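Local coordinates for TRNA (adenine(9)-n1)-methyltransferase (Sulfolobus acidocaldarius, PDB 5A7Z), which catalyses the S-adenosyl-L-methionine-dependent methylation of adenosine 9 in tRNA, giving N(1)-methyladenosine at that position, at residues K109-L114 with V196-G201; P175-P180 with R208-T213; N147-G152 with N162-L167; L129-L134 with E241-L246; P105-M110 with S170-P175. One frame throughout, in Å; residues are numbered along the deposited sequence.

Contact 1. Residues K109-L114 with V196-G201; sequences KMVIDL and VFVIGG
K109 and V196 face each other at the start of a parallel strand pair, their side chains alongside one another: V196 CG2 touches K109 CB at 4.0 Å, and the same methyl meets CD farther out. The other branch, V196 CG1, crosses to V111 CG2 at 4.1 Å. On the opposite side of the sheet, selenomethionine M110 runs beside F197 in a Met-aromatic contact. Its chain bends at chi2 (-73°), bringing CE within 3.6 Å of F197 CD1 and setting SE obliquely to the ring. Further on, the CD1 methyls of I112 and I199 meet at 4.1 Å. Beneath these side chains runs the parallel ladder of a SPOUT methyltransferase sheet: F197 N bonds to K109 O, V111 N to F197 O (2.8 Å), I199 N to V111 O, and D113 N to I199 O. Were V196 an alanine, both methyls would be gone and the K109 shaft and V111 would probably lose their packing partner, opening a gap beside P175. Outside the pair, helix 242-255 packs on M110 and I112, and strand 175-178 flanks the other edge of strand 196-202. D113 OD1 accepts the backbone N-H groups of G115 and A212, and OD2 that of T213.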
# COMPACT_ATOMS: atom_id res chain seq x y z
N LYS A 109 2.64 3.79 6.07
CA LYS A 109 2.80 4.92 5.16
C LYS A 109 3.91 4.66 4.20
O LYS A 109 5.00 4.32 4.61
CB LYS A 109 3.13 6.18 5.93
CG LYS A 109 2.00 6.66 6.78
CD LYS A 109 2.41 7.91 7.52
CE LYS A 109 1.27 8.45 8.35
NZ LYS A 109 1.78 9.30 9.47
N MSE A 110 3.64 4.86 2.93
CA MSE A 110 4.61 4.73 1.89
C MSE A 110 4.87 6.13 1.36
O MSE A 110 3.96 6.79 0.88
CB MSE A 110 4.02 3.82 0.78
CG MSE A 110 3.36 2.55 1.35
SE MSE A 110 4.76 1.28 2.00
CE MSE A 110 3.90 0.81 3.67
N VAL A 111 6.11 6.58 1.44
CA VAL A 111 6.45 7.97 1.13
C VAL A 111 7.40 7.97 -0.03
O VAL A 111 8.45 7.31 0.03
CB VAL A 111 7.11 8.63 2.34
CG1 VAL A 111 7.56 10.02 2.00
CG2 VAL A 111 6.13 8.65 3.51
N ILE A 112 6.99 8.61 -1.11
CA ILE A 112 7.89 8.83 -2.24
C ILE A 112 8.50 10.22 -2.12
O ILE A 112 7.78 11.24 -2.17
CB ILE A 112 7.17 8.72 -3.60
CG1 ILE A 112 6.33 7.43 -3.67
CG2 ILE A 112 8.19 8.76 -4.75
CD1 ILE A 112 7.10 6.21 -3.31
N ASP A 113 9.81 10.26 -1.95
CA ASP A 113 10.52 11.52 -1.70
C ASP A 113 11.06 12.09 -3.01
O ASP A 113 12.09 11.67 -3.52
CB ASP A 113 11.65 11.31 -0.71
CG ASP A 113 12.28 12.62 -0.21
OD1 ASP A 113 12.15 13.70 -0.88
OD2 ASP A 113 12.95 12.55 0.85
N LEU A 114 10.35 13.07 -3.54
CA LEU A 114 10.75 13.70 -4.78
C LEU A 114 11.38 15.08 -4.56
O LEU A 114 11.46 15.87 -5.48
CB LEU A 114 9.53 13.83 -5.69
CG LEU A 114 8.96 12.53 -6.29
CD1 LEU A 114 7.97 12.87 -7.39
CD2 LEU A 114 10.05 11.60 -6.81
N VAL A 196 6.59 3.30 8.47
CA VAL A 196 6.73 4.36 7.45
C VAL A 196 7.97 4.05 6.58
O VAL A 196 9.04 3.79 7.11
CB VAL A 196 6.89 5.75 8.09
CG1 VAL A 196 7.11 6.82 7.02
CG2 VAL A 196 5.68 6.08 8.95
N PHE A 197 7.79 4.06 5.27
CA PHE A 197 8.85 3.67 4.31
C PHE A 197 9.11 4.76 3.30
O PHE A 197 8.21 5.18 2.61
CB PHE A 197 8.48 2.36 3.61
CG PHE A 197 8.24 1.26 4.57
CD1 PHE A 197 7.06 1.22 5.27
CD2 PHE A 197 9.26 0.41 4.93
CE1 PHE A 197 6.86 0.27 6.25
CE2 PHE A 197 9.06 -0.56 5.89
CZ PHE A 197 7.86 -0.63 6.56
N VAL A 198 10.36 5.23 3.26
CA VAL A 198 10.75 6.35 2.44
C VAL A 198 11.62 5.85 1.27
O VAL A 198 12.67 5.23 1.49
CB VAL A 198 11.53 7.41 3.24
CG1 VAL A 198 11.91 8.59 2.35
CG2 VAL A 198 10.70 7.93 4.42
N ILE A 199 11.13 6.14 0.06
CA ILE A 199 11.81 5.84 -1.20
C ILE A 199 12.02 7.14 -1.99
O ILE A 199 11.06 7.79 -2.40
CB ILE A 199 10.99 4.83 -2.06
CG1 ILE A 199 10.30 3.80 -1.15
CG2 ILE A 199 11.92 4.10 -3.03
CD1 ILE A 199 9.16 3.03 -1.78
N GLY A 200 13.27 7.51 -2.18
CA GLY A 200 13.61 8.68 -2.99
C GLY A 200 13.96 8.26 -4.40
O GLY A 200 13.62 7.15 -4.82
N GLY A 201 14.63 9.14 -5.12
CA GLY A 201 15.04 8.88 -6.50
C GLY A 201 16.49 8.42 -6.61
O GLY A 201 17.28 8.58 -5.68

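Contact 2. Residues P175-P180 with R208-T213; sequences PVILDP and RLDRAT
The guanidinium group of R208 has the backbone carbonyl of L178 at its edge, near its plane, while P180 CD comes in obliquely. Here, in the α/β sheet of the SPOUT fold, the end of strand 175-178 meets the link between the short strand 208-209 and helix 211-220. L178 O is nearest to R208 CD, 3.6 Å away, a packing contact; NH1 and NH2 are bonded instead to the carbonyls of G200 and D240. A bend at chi3 (-87°) turns the guanidinium aside as the arginine passes L178 O. The second flat group is the carboxylate of D210, with I177 CG2 standing above it, 3.7 Å from D210 CG. D210 is the N-cap residue, yet its side chain makes no capping bond. With chi1 at 53°, D210 CG lies between its own backbone N and carbonyl carbon, and the D210 and I177 side chains cross at about a right angle. R226 pairs with D210 OD1 and also with D179 OD2, which R207 meets as well, so the charges of the two aspartates are probably offset, with R226 common to both. At the foot of R208, P180 CD packs on R208 CB at 3.8 Å.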
# COMPACT_ATOMS: atom_id res chain seq x y z
N PRO A 175 10.09 5.55 10.81
CA PRO A 175 10.44 5.47 9.40
C PRO A 175 11.70 4.71 9.15
O PRO A 175 12.58 4.68 10.01
CB PRO A 175 10.65 6.93 8.99
CG PRO A 175 10.27 7.75 10.18
CD PRO A 175 10.45 6.85 11.36
N VAL A 176 11.78 4.08 8.00
CA VAL A 176 13.05 3.61 7.49
C VAL A 176 13.22 4.14 6.07
O VAL A 176 12.23 4.47 5.42
CB VAL A 176 13.10 2.10 7.54
CG1 VAL A 176 12.17 1.51 6.51
CG2 VAL A 176 14.52 1.61 7.34
N ILE A 177 14.46 4.29 5.63
CA ILE A 177 14.76 4.83 4.32
C ILE A 177 15.29 3.69 3.46
O ILE A 177 16.23 3.00 3.83
CB ILE A 177 15.88 5.91 4.37
CG1 ILE A 177 15.64 6.93 5.49
CG2 ILE A 177 16.03 6.60 3.04
CD1 ILE A 177 14.32 7.65 5.46
N LEU A 178 14.70 3.53 2.29
CA LEU A 178 15.14 2.50 1.38
C LEU A 178 16.25 3.04 0.52
O LEU A 178 16.10 4.03 -0.14
CB LEU A 178 13.96 1.98 0.56
CG LEU A 178 13.10 1.17 1.55
CD1 LEU A 178 11.63 1.39 1.35
CD2 LEU A 178 13.47 -0.30 1.51
N ASP A 179 17.39 2.38 0.59
CA ASP A 179 18.64 2.90 0.06
C ASP A 179 19.53 1.72 -0.35
O ASP A 179 20.00 0.98 0.51
CB ASP A 179 19.34 3.74 1.13
CG ASP A 179 20.56 4.50 0.60
OD1 ASP A 179 20.93 4.33 -0.57
OD2 ASP A 179 21.16 5.28 1.38
N PRO A 180 19.77 1.56 -1.66
CA PRO A 180 20.67 0.50 -2.15
C PRO A 180 22.03 0.51 -1.48
O PRO A 180 22.71 -0.51 -1.42
CB PRO A 180 20.83 0.82 -3.64
CG PRO A 180 20.26 2.19 -3.84
CD PRO A 180 19.25 2.39 -2.76
N ARG A 208 20.12 6.52 -3.72
CA ARG A 208 18.76 6.99 -3.73
C ARG A 208 18.65 8.07 -2.70
O ARG A 208 18.57 7.82 -1.52
CB ARG A 208 17.80 5.85 -3.39
CG ARG A 208 16.43 5.97 -4.00
CD ARG A 208 15.57 4.80 -3.60
NE ARG A 208 15.74 3.68 -4.50
CZ ARG A 208 15.28 3.64 -5.73
NH1 ARG A 208 14.62 4.66 -6.22
NH2 ARG A 208 15.48 2.59 -6.48
N LEU A 209 18.69 9.29 -3.18
CA LEU A 209 18.59 10.45 -2.34
C LEU A 209 17.12 10.72 -1.98
O LEU A 209 16.27 10.90 -2.86
CB LEU A 209 19.21 11.68 -3.02
CG LEU A 209 18.91 13.07 -2.39
CD1 LEU A 209 19.30 13.13 -0.90
CD2 LEU A 209 19.60 14.19 -3.16
N ASP A 210 16.87 10.71 -0.68
CA ASP A 210 15.63 11.20 -0.10
C ASP A 210 15.86 12.62 0.45
O ASP A 210 16.22 12.80 1.61
CB ASP A 210 15.25 10.28 1.04
CG ASP A 210 16.38 10.09 2.01
OD1 ASP A 210 17.51 9.83 1.53
OD2 ASP A 210 16.18 10.29 3.22
N ARG A 211 15.68 13.61 -0.41
CA ARG A 211 16.14 14.94 -0.11
C ARG A 211 15.23 15.68 0.89
O ARG A 211 15.72 16.43 1.71
CB ARG A 211 16.20 15.74 -1.40
CG ARG A 211 16.68 17.17 -1.19
CD ARG A 211 18.14 17.17 -0.79
NE ARG A 211 18.85 18.42 -1.12
CZ ARG A 211 20.15 18.48 -1.43
NH1 ARG A 211 20.87 17.35 -1.49
NH2 ARG A 211 20.73 19.65 -1.68
N ALA A 212 13.92 15.56 0.75
CA ALA A 212 13.02 16.33 1.63
C ALA A 212 13.04 15.73 3.05
O ALA A 212 12.91 16.42 4.05
CB ALA A 212 11.62 16.38 1.07
N THR A 213 13.32 14.44 3.13
CA THR A 213 13.47 13.82 4.43
C THR A 213 14.86 14.11 5.05
O THR A 213 14.97 14.31 6.26
CB THR A 213 13.14 12.30 4.38
OG1 THR A 213 14.23 11.55 3.82
CG2 THR A 213 11.90 12.06 3.54

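Contact 3. Residues N147-G152 with N162-L167; sequences NLTVVG and NIVQSL
V150 and I163 lie side by side and point the same way, and the far end of the isoleucine does the touching: I163 CD1 is 3.8 Å from V150 CB. On the other face of the two strands, T149, V151, N162 and V164 gather. T149 and N162 cross obliquely, with T149 OG1 3.4 Å from N162 CB, while T149 CG2 leans toward V164 CG2. V151 is turned with CG2 anti to N (CG1 at chi1 70°), which aims that methyl across the pair. V151 CG2 meets V164 CG2 at 3.6 Å and lies as close to Q165 O, where the chain turns away. The strands, 148-151 and 162-164, are parallel neighbours in the sheet of the SPOUT domain, and strand 109-113 pairs with the far edge of 148-151. Main-chain bonds alternate along them: N162 N to L148 O, V150 N to N162 O (2.8 Å), V164 N to V150 O, and G152 N to V164 O. G152 ends the run with phi 139°, where a side chain would jam against the preceding carbonyl. The ladder, made by main-chain atoms, thus depends little on which side chains are present, whereas the methyl contacts on each face and the turn at G152 do depend on them.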
# COMPACT_ATOMS: atom_id res chain seq x y z
N ASN A 147 -2.65 5.99 1.88
CA ASN A 147 -1.46 5.44 2.49
C ASN A 147 -0.24 5.77 1.67
O ASN A 147 0.82 5.36 1.97
CB ASN A 147 -1.57 3.92 2.63
CG ASN A 147 -2.59 3.49 3.64
OD1 ASN A 147 -3.68 3.13 3.31
ND2 ASN A 147 -2.24 3.51 4.87
N LEU A 148 -0.42 6.50 0.60
CA LEU A 148 0.65 6.92 -0.24
C LEU A 148 0.81 8.42 -0.08
O LEU A 148 -0.18 9.16 -0.12
CB LEU A 148 0.34 6.57 -1.69
CG LEU A 148 1.40 6.92 -2.73
CD1 LEU A 148 2.70 6.16 -2.49
CD2 LEU A 148 0.84 6.59 -4.12
N THR A 149 2.05 8.83 0.11
CA THR A 149 2.42 10.23 0.20
C THR A 149 3.55 10.49 -0.79
O THR A 149 4.54 9.70 -0.86
CB THR A 149 2.89 10.58 1.63
OG1 THR A 149 1.76 10.69 2.48
CG2 THR A 149 3.64 11.88 1.67
N VAL A 150 3.38 11.54 -1.58
CA VAL A 150 4.44 12.05 -2.46
C VAL A 150 4.90 13.38 -1.97
O VAL A 150 4.08 14.31 -1.69
CB VAL A 150 3.99 12.24 -3.91
CG1 VAL A 150 5.14 12.72 -4.78
CG2 VAL A 150 3.42 10.95 -4.45
N VAL A 151 6.18 13.48 -1.75
CA VAL A 151 6.70 14.67 -1.17
C VAL A 151 7.80 15.28 -1.99
O VAL A 151 8.68 14.62 -2.46
CB VAL A 151 7.16 14.44 0.27
CG1 VAL A 151 8.38 13.58 0.30
CG2 VAL A 151 7.45 15.76 0.94
N GLY A 152 7.71 16.57 -2.16
CA GLY A 152 8.79 17.26 -2.82
C GLY A 152 8.31 18.28 -3.77
O GLY A 152 9.07 19.10 -4.19
N ASN A 162 -1.63 11.58 -0.69
CA ASN A 162 -1.24 12.83 -0.01
C ASN A 162 -0.06 13.48 -0.72
O ASN A 162 0.98 12.84 -0.92
CB ASN A 162 -0.89 12.57 1.46
CG ASN A 162 -1.94 11.73 2.15
OD1 ASN A 162 -1.72 10.54 2.38
ND2 ASN A 162 -3.11 12.31 2.41
N ILE A 163 -0.24 14.73 -1.11
CA ILE A 163 0.78 15.48 -1.84
C ILE A 163 1.23 16.67 -1.00
O ILE A 163 0.43 17.58 -0.72
CB ILE A 163 0.22 16.00 -3.16
CG1 ILE A 163 -0.42 14.86 -3.97
CG2 ILE A 163 1.31 16.69 -3.96
CD1 ILE A 163 0.57 13.86 -4.52
N VAL A 164 2.48 16.65 -0.58
CA VAL A 164 3.01 17.73 0.24
C VAL A 164 4.35 18.19 -0.27
O VAL A 164 5.05 17.45 -1.00
CB VAL A 164 3.13 17.30 1.70
CG1 VAL A 164 1.75 17.10 2.31
CG2 VAL A 164 3.92 16.02 1.83
N GLN A 165 4.70 19.43 0.07
CA GLN A 165 6.00 19.97 -0.28
C GLN A 165 7.07 19.50 0.66
O GLN A 165 8.20 19.22 0.24
CB GLN A 165 5.99 21.49 -0.27
CG GLN A 165 7.37 22.04 -0.67
CD GLN A 165 7.39 23.53 -0.80
OE1 GLN A 165 6.95 24.27 0.09
NE2 GLN A 165 7.93 24.00 -1.91
N SER A 166 6.74 19.49 1.95
CA SER A 166 7.69 19.06 2.97
C SER A 166 7.13 17.95 3.83
O SER A 166 5.92 17.86 4.03
CB SER A 166 8.06 20.25 3.86
OG SER A 166 8.75 21.23 3.12
N LEU A 167 8.02 17.17 4.41
CA LEU A 167 7.64 16.02 5.22
C LEU A 167 7.11 16.42 6.60
O LEU A 167 7.76 17.13 7.35
CB LEU A 167 8.83 15.08 5.38
CG LEU A 167 8.51 13.67 5.87
CD1 LEU A 167 7.42 13.03 5.02
CD2 LEU A 167 9.77 12.81 5.87

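Contact 4. Residues L129-L134 with E241-L246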
# COMPACT_ATOMS: atom_id res chain seq x y z
N LEU A 129 8.55 9.79 -13.01
CA LEU A 129 7.12 10.19 -13.02
C LEU A 129 6.21 9.03 -13.40
O LEU A 129 5.03 8.93 -12.94
CB LEU A 129 6.91 11.35 -13.95
CG LEU A 129 7.58 12.60 -13.42
CD1 LEU A 129 7.52 13.68 -14.47
CD2 LEU A 129 6.89 13.05 -12.13
N LEU A 130 6.74 8.14 -14.25
CA LEU A 130 5.99 6.98 -14.67
C LEU A 130 5.88 6.01 -13.50
O LEU A 130 4.81 5.49 -13.21
CB LEU A 130 6.69 6.29 -15.85
CG LEU A 130 6.10 4.98 -16.31
CD1 LEU A 130 4.65 5.18 -16.79
CD2 LEU A 130 6.97 4.39 -17.42
N GLN A 131 7.02 5.78 -12.82
CA GLN A 131 7.05 4.95 -11.63
C GLN A 131 6.13 5.47 -10.54
O GLN A 131 5.41 4.70 -9.91
CB GLN A 131 8.47 4.83 -11.12
CG GLN A 131 9.32 3.93 -12.03
CD GLN A 131 10.78 3.96 -11.68
OE1 GLN A 131 11.16 4.29 -10.56
NE2 GLN A 131 11.62 3.57 -12.63
N VAL A 132 6.11 6.76 -10.33
CA VAL A 132 5.23 7.28 -9.33
C VAL A 132 3.80 6.97 -9.65
O VAL A 132 3.07 6.48 -8.81
CB VAL A 132 5.41 8.76 -9.14
CG1 VAL A 132 4.18 9.36 -8.46
CG2 VAL A 132 6.64 9.00 -8.29
N ASP A 133 3.39 7.23 -10.87
CA ASP A 133 2.04 6.93 -11.30
C ASP A 133 1.65 5.46 -11.11
O ASP A 133 0.57 5.17 -10.62
CB ASP A 133 1.86 7.32 -12.76
CG ASP A 133 1.77 8.83 -12.97
OD1 ASP A 133 2.21 9.63 -12.09
OD2 ASP A 133 1.33 9.20 -14.07
N LEU A 134 2.56 4.56 -11.49
CA LEU A 134 2.42 3.15 -11.25
C LEU A 134 2.23 2.78 -9.78
O LEU A 134 1.61 1.76 -9.48
CB LEU A 134 3.65 2.39 -11.79
CG LEU A 134 3.74 2.35 -13.32
CD1 LEU A 134 5.02 1.65 -13.79
CD2 LEU A 134 2.52 1.65 -13.89
N GLU A 241 13.00 -0.01 -9.62
CA GLU A 241 11.81 0.79 -9.87
C GLU A 241 11.05 1.05 -8.56
O GLU A 241 10.81 0.14 -7.77
CB GLU A 241 10.89 0.08 -10.87
CG GLU A 241 11.42 0.01 -12.30
CD GLU A 241 12.30 -1.23 -12.59
OE1 GLU A 241 12.38 -2.17 -11.74
OE2 GLU A 241 12.90 -1.26 -13.68
N ILE A 242 10.66 2.30 -8.36
CA ILE A 242 10.01 2.75 -7.11
C ILE A 242 8.77 1.93 -6.90
O ILE A 242 8.61 1.33 -5.88
CB ILE A 242 9.67 4.26 -7.16
CG1 ILE A 242 10.94 5.10 -7.01
CG2 ILE A 242 8.67 4.65 -6.08
CD1 ILE A 242 10.79 6.53 -7.51
N ASN A 243 7.90 1.88 -7.90
CA ASN A 243 6.71 1.02 -7.86
C ASN A 243 6.97 -0.49 -7.54
O ASN A 243 6.15 -1.13 -6.89
CB ASN A 243 5.94 1.15 -9.16
CG ASN A 243 6.78 0.75 -10.37
OD1 ASN A 243 7.85 1.29 -10.59
ND2 ASN A 243 6.27 -0.16 -11.16
N LYS A 244 8.09 -1.03 -7.98
CA LYS A 244 8.42 -2.42 -7.70
C LYS A 244 8.93 -2.60 -6.25
O LYS A 244 8.54 -3.54 -5.57
CB LYS A 244 9.46 -2.92 -8.69
CG LYS A 244 9.00 -2.89 -10.14
CD LYS A 244 8.44 -4.22 -10.59
CE LYS A 244 8.80 -4.49 -12.05
NZ LYS A 244 10.03 -5.32 -12.15
N ILE A 245 9.78 -1.69 -5.79
CA ILE A 245 10.18 -1.64 -4.40
C ILE A 245 8.96 -1.51 -3.48
O ILE A 245 8.86 -2.20 -2.45
CB ILE A 245 11.13 -0.43 -4.12
CG1 ILE A 245 12.45 -0.57 -4.88
CG2 ILE A 245 11.43 -0.31 -2.64
CD1 ILE A 245 13.23 -1.82 -4.54
N LEU A 246 8.06 -0.58 -3.80
CA LEU A 246 6.83 -0.42 -3.03
C LEU A 246 6.07 -1.76 -2.92
O LEU A 246 5.70 -2.20 -1.84
CB LEU A 246 5.94 0.59 -3.71
CG LEU A 246 4.60 0.84 -3.03
CD1 LEU A 246 4.85 1.27 -1.61
CD2 LEU A 246 3.82 1.92 -3.77
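Q131 reaches across from helix 122-142 to the first turn of helix 242-255, making a helix-to-helix contact in the α/β SPOUT domain; the two short segments run roughly parallel, at 32° and 8.4 Å between axes. V132 and I242 both pack on I112, so the pair sits against the M110 and I112 face of strand 109-113. The tight part is around Q131. CG lies anti to the carbonyl carbon (chi1 -72°) and the chain then runs straight out, placing OE1 3.0 Å from I242 N. That bond is almost perfectly straight at hydrogen, although the donor stands well above the amide plane. I242 N belongs to the first residue of its helix, just after the N-cap residue E241, so the glutamine oxygen satisfies an amide that has no carbonyl of its own helix to meet. On the other side of the amide, Q131 NE2 lies 3.6 Å from E241 CG, while I242 CG1 closes in on OE1. Put an alanine at Q131, and the I242 amide would probably lose its acceptor while a gap opened between helix 122-142 and the first turn of helix 242-255, beside N243. Toward solvent the contact is held by packing alone. The exposed L134 runs alongside N243, CB to CB at 3.7 Å, with its CD1 methyl beside ND2, and E241 bends away toward K244 in a long ion pair. N243 OD1 is buried without a polar partner in the model and rests 3.3 Å from Q131 CG.

Contact 5. Residues P105-M110 with S170-P175; sequences PEYPKM and SDEDNP
A surface salt-bridge network of E106, K109 and D173 joins the start of strand 109-113, and the residues leading into it, to the loop before strand 175-178. D173 OD1 is its centre, taking two main donors from opposite faces of the carboxylate plane, with a weak third bond from S170 OG. Y107 OH gives D173 OD1 a short bond of 2.5 Å on its anti side, and K109 NZ a salt bridge of 2.9 Å on the syn side. The tyrosine ring and the carboxylate stand nearly perpendicular, 82° apart, with OD1 at the ring edge and in its plane. K109 reaches the acid because its chain is fully extended beyond CG (chi2 180°); K109 NZ also pairs weakly with E106 OE2 at 3.4 Å. E106 CG, in turn, lies over one face of the Y107 ring, offset toward the rim. The loop side is a type I turn from S170 to D173 that doubles as an ST turn, S170 OG accepting E172 N at 3.1 Å. D173 closes it from within: its OD2 takes S170 N at 2.7 Å, the donor standing above the carboxylate plane. With both oxygens so engaged, the aspartate is probably held as the anion. E172 CB packs 3.5 Å from Y107 OH. Behind this layer, N195 bonds to E172 O and to N174 N, and V196 packs against both Y107 and D173.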
# COMPACT_ATOMS: atom_id res chain seq x y z
N PRO A 105 -7.03 3.18 7.69
CA PRO A 105 -5.77 3.01 8.40
C PRO A 105 -4.74 4.15 8.18
O PRO A 105 -4.51 4.57 7.08
CB PRO A 105 -5.23 1.68 7.82
CG PRO A 105 -5.82 1.61 6.45
CD PRO A 105 -7.19 2.19 6.60
N GLU A 106 -4.09 4.59 9.25
CA GLU A 106 -3.04 5.57 9.10
C GLU A 106 -1.79 4.89 8.54
O GLU A 106 -1.12 5.40 7.65
CB GLU A 106 -2.73 6.20 10.46
CG GLU A 106 -1.67 7.29 10.40
CD GLU A 106 -1.75 8.27 11.57
OE1 GLU A 106 -2.75 8.24 12.32
OE2 GLU A 106 -0.80 9.09 11.74
N TYR A 107 -1.55 3.70 9.02
CA TYR A 107 -0.33 2.99 8.73
C TYR A 107 -0.67 1.74 7.97
O TYR A 107 -1.78 1.21 8.09
CB TYR A 107 0.40 2.66 10.05
CG TYR A 107 0.90 3.91 10.78
CD1 TYR A 107 1.89 4.71 10.22
CD2 TYR A 107 0.33 4.32 11.98
CE1 TYR A 107 2.31 5.85 10.84
CE2 TYR A 107 0.75 5.47 12.61
CZ TYR A 107 1.74 6.24 12.03
OH TYR A 107 2.20 7.39 12.66
N PRO A 108 0.30 1.22 7.20
CA PRO A 108 1.60 1.84 7.06
C PRO A 108 1.59 2.97 6.03
O PRO A 108 0.65 3.09 5.25
CB PRO A 108 2.48 0.69 6.57
CG PRO A 108 1.54 -0.20 5.82
CD PRO A 108 0.28 -0.15 6.64
N LYS A 109 2.64 3.79 6.07
CA LYS A 109 2.80 4.92 5.16
C LYS A 109 3.91 4.66 4.20
O LYS A 109 5.00 4.32 4.61
CB LYS A 109 3.13 6.18 5.93
CG LYS A 109 2.00 6.66 6.78
CD LYS A 109 2.41 7.91 7.52
CE LYS A 109 1.27 8.45 8.35
NZ LYS A 109 1.78 9.30 9.47
N MSE A 110 3.64 4.86 2.93
CA MSE A 110 4.61 4.73 1.89
C MSE A 110 4.87 6.13 1.36
O MSE A 110 3.96 6.79 0.88
CB MSE A 110 4.02 3.82 0.78
CG MSE A 110 3.36 2.55 1.35
SE MSE A 110 4.76 1.28 2.00
CE MSE A 110 3.90 0.81 3.67
N SER A 170 4.96 12.54 12.43
CA SER A 170 4.26 12.41 13.70
C SER A 170 5.07 11.65 14.78
O SER A 170 6.02 10.89 14.47
CB SER A 170 2.89 11.76 13.49
OG SER A 170 2.96 10.38 13.72
N ASP A 171 4.67 11.87 16.03
CA ASP A 171 5.14 11.12 17.20
C ASP A 171 5.28 9.63 16.99
O ASP A 171 6.02 8.98 17.71
CB ASP A 171 4.12 11.29 18.35
CG ASP A 171 4.53 12.34 19.36
OD1 ASP A 171 5.74 12.51 19.57
OD2 ASP A 171 3.64 12.97 19.97
N GLU A 172 4.40 9.08 16.15
CA GLU A 172 4.23 7.64 16.05
C GLU A 172 4.86 7.05 14.82
O GLU A 172 4.94 5.85 14.71
CB GLU A 172 2.76 7.27 16.08
CG GLU A 172 2.36 6.59 17.38
CD GLU A 172 0.93 6.13 17.38
OE1 GLU A 172 0.10 6.80 16.72
OE2 GLU A 172 0.62 5.12 18.05
N ASP A 173 5.29 7.90 13.88
CA ASP A 173 5.94 7.43 12.67
C ASP A 173 7.23 6.80 13.03
O ASP A 173 8.01 7.40 13.72
CB ASP A 173 6.25 8.58 11.74
CG ASP A 173 5.02 9.25 11.23
OD1 ASP A 173 3.93 8.63 11.28
OD2 ASP A 173 5.15 10.41 10.78
N ASN A 174 7.50 5.65 12.49
CA ASN A 174 8.75 4.97 12.77
C ASN A 174 9.43 4.57 11.47
O ASN A 174 9.33 3.42 11.05
CB ASN A 174 8.46 3.77 13.63
CG ASN A 174 9.68 2.96 13.90
OD1 ASN A 174 10.80 3.42 13.75
ND2 ASN A 174 9.47 1.73 14.26
N PRO A 175 10.09 5.55 10.81
CA PRO A 175 10.44 5.47 9.40
C PRO A 175 11.70 4.71 9.15
O PRO A 175 12.58 4.68 10.01
CB PRO A 175 10.65 6.93 8.99
CG PRO A 175 10.27 7.75 10.18
CD PRO A 175 10.45 6.85 11.36

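How the contacts relate
Contacts 1 and 3 are neighbouring parallel strand pairs of one sheet, joined where strand 109-113 bonds to strand 148-151; contact 1 is buried, contact 3 only partly so. Contact 2 lies next to contact 1 through strands 175-178 and 196-202. It is also buried, but replaces a backbone ladder with packing around charged groups whose mates lie outside it. Contact 4 joins two helices on the M110 and I112 face, where I242 and L246 meet those residues; it is also largely buried, with one side-chain-to-backbone bond amid packing. Contact 5 shares K109 and M110 with contact 1, yet at the surface its chemistry is ionic, in contrast to the largely apolar packing of contact 1.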